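Putative capsular polysaccharide biosynthesis protein (PDB 6EWR) probably acts as a pyridoxal phosphate-dependent aminotransferase of the DegT/DnrJ/EryC1 family, serving the synthesis of capsular polysaccharide. Local coordinates at residues 321-326 / 381-386. Sequence-based numbering, arbitrary orientation.
Sequences YITRVE and ITLPLH
The small antiparallel sheet in the C-terminal part of this protein of the fold type I aminotransferase family pairs I322 with T382 and T323 with I381, a worked example of a side chain reinforcing a strand ladder. At the T323–I381 hydrogen-bonded pair, I381 N gives a nearly straight bond to T323 O (2.7 Å, 169°). I381 O accepts twice: T323 N reaches it at 3.0 Å from above the carbonyl plane, bent to 140° at the hydrogen, while T323 OG1 bonds to it at 2.9 Å from closer to that plane. A chi1 of 84° leaves OG1 flanked by its own N and C, facing I381 O. Further along, L383 N donates a single hydrogen bond to Y321 O (3.1 Å). Beside it, L383 CD1 meets the edge of the Y321 ring at CD2 (4.1 Å), and L385 CD2 packs on Y321 CB. On the opposite face, at the non-hydrogen-bonded pair, I322 CD1 lies 3.9 Å from T382 OG1, a hydroxyl hydrogen-bonded to E380 and H350. Helix 391-408 covers T323, V325, I381 and L383 through F401, helix 268-299 packs on Y321, L383 and L385, and strand 304-306 flanks strand 321-325 on its other edge.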
# COMPACT_ATOMS: atom_id res chain seq x y z
N TYR A 321 9.29 -25.05 7.97
CA TYR A 321 9.44 -26.49 8.19
C TYR A 321 8.06 -27.13 8.30
O TYR A 321 7.58 -27.47 9.37
CB TYR A 321 10.35 -26.80 9.38
CG TYR A 321 10.98 -28.19 9.30
CD1 TYR A 321 11.92 -28.48 8.34
CD2 TYR A 321 10.60 -29.23 10.17
CE1 TYR A 321 12.48 -29.75 8.23
CE2 TYR A 321 11.16 -30.50 10.07
CZ TYR A 321 12.10 -30.76 9.09
OH TYR A 321 12.67 -31.99 8.97
N ILE A 322 7.44 -27.29 7.15
CA ILE A 322 6.18 -28.00 7.01
C ILE A 322 6.43 -29.49 7.25
O ILE A 322 7.37 -30.07 6.67
CB ILE A 322 5.61 -27.82 5.58
CG1 ILE A 322 5.38 -26.36 5.20
CG2 ILE A 322 4.48 -28.78 5.28
CD1 ILE A 322 3.98 -25.80 5.25
N THR A 323 5.61 -30.10 8.14
CA THR A 323 5.63 -31.53 8.39
C THR A 323 4.22 -32.03 8.40
O THR A 323 3.30 -31.25 8.71
CB THR A 323 6.28 -31.89 9.76
OG1 THR A 323 5.32 -31.80 10.84
CG2 THR A 323 7.51 -30.98 10.06
N ARG A 324 4.03 -33.31 8.09
CA ARG A 324 2.75 -33.98 8.30
C ARG A 324 2.95 -35.20 9.16
O ARG A 324 3.92 -35.94 8.97
CB ARG A 324 2.12 -34.38 6.98
CG ARG A 324 1.88 -33.19 6.05
CD ARG A 324 1.41 -33.69 4.70
NE ARG A 324 0.13 -34.41 4.82
CZ ARG A 324 -0.36 -35.28 3.93
NH1 ARG A 324 0.31 -35.57 2.82
NH2 ARG A 324 -1.54 -35.85 4.17
N VAL A 325 2.07 -35.41 10.14
CA VAL A 325 2.19 -36.54 11.07
C VAL A 325 1.30 -37.69 10.59
O VAL A 325 0.09 -37.54 10.46
CB VAL A 325 1.83 -36.12 12.52
CG1 VAL A 325 2.23 -37.19 13.52
CG2 VAL A 325 2.53 -34.81 12.86
N GLU A 326 1.92 -38.82 10.30
CA GLU A 326 1.22 -39.96 9.69
C GLU A 326 0.14 -40.49 10.62
O GLU A 326 0.37 -40.63 11.83
CB GLU A 326 2.21 -41.08 9.34
CG GLU A 326 1.71 -42.11 8.31
CD GLU A 326 2.68 -43.29 8.12
OE1 GLU A 326 3.77 -43.30 8.74
OE2 GLU A 326 2.35 -44.23 7.36
N ILE A 381 1.70 -29.86 10.41
CA ILE A 381 2.18 -29.01 11.50
C ILE A 381 3.51 -28.38 11.08
O ILE A 381 4.43 -29.06 10.64
CB ILE A 381 2.40 -29.79 12.82
CG1 ILE A 381 1.06 -30.26 13.41
CG2 ILE A 381 3.15 -28.93 13.83
CD1 ILE A 381 1.18 -31.25 14.56
N THR A 382 3.59 -27.07 11.22
CA THR A 382 4.76 -26.31 10.85
C THR A 382 5.53 -25.97 12.11
O THR A 382 4.95 -25.41 13.06
CB THR A 382 4.39 -25.01 10.10
OG1 THR A 382 3.42 -25.31 9.10
CG2 THR A 382 5.64 -24.37 9.45
N LEU A 383 6.82 -26.33 12.12
CA LEU A 383 7.71 -26.05 13.25
C LEU A 383 8.46 -24.77 12.99
O LEU A 383 8.54 -24.32 11.85
CB LEU A 383 8.72 -27.18 13.47
CG LEU A 383 8.11 -28.57 13.68
CD1 LEU A 383 9.23 -29.54 13.97
CD2 LEU A 383 7.10 -28.65 14.80
N PRO A 384 9.00 -24.16 14.05
CA PRO A 384 9.80 -22.97 13.90
C PRO A 384 11.02 -23.19 13.02
O PRO A 384 11.72 -24.19 13.19
CB PRO A 384 10.26 -22.69 15.33
CG PRO A 384 9.12 -23.17 16.15
CD PRO A 384 8.74 -24.45 15.46
N LEU A 385 11.26 -22.25 12.11
CA LEU A 385 12.44 -22.27 11.29
C LEU A 385 12.83 -20.82 11.05
O LEU A 385 12.24 -20.16 10.20
CB LEU A 385 12.17 -23.00 9.97
CG LEU A 385 13.30 -23.16 8.93
CD1 LEU A 385 14.60 -23.71 9.50
CD2 LEU A 385 12.83 -24.03 7.77
N HIS A 386 13.76 -20.34 11.86
CA HIS A 386 14.26 -18.98 11.76
C HIS A 386 15.69 -18.97 12.28
O HIS A 386 16.14 -19.96 12.86
CB HIS A 386 13.38 -18.01 12.57
CG HIS A 386 13.14 -18.43 14.00
ND1 HIS A 386 14.00 -18.13 15.03
CD2 HIS A 386 12.10 -19.07 14.57
CE1 HIS A 386 13.50 -18.57 16.17
NE2 HIS A 386 12.35 -19.16 15.92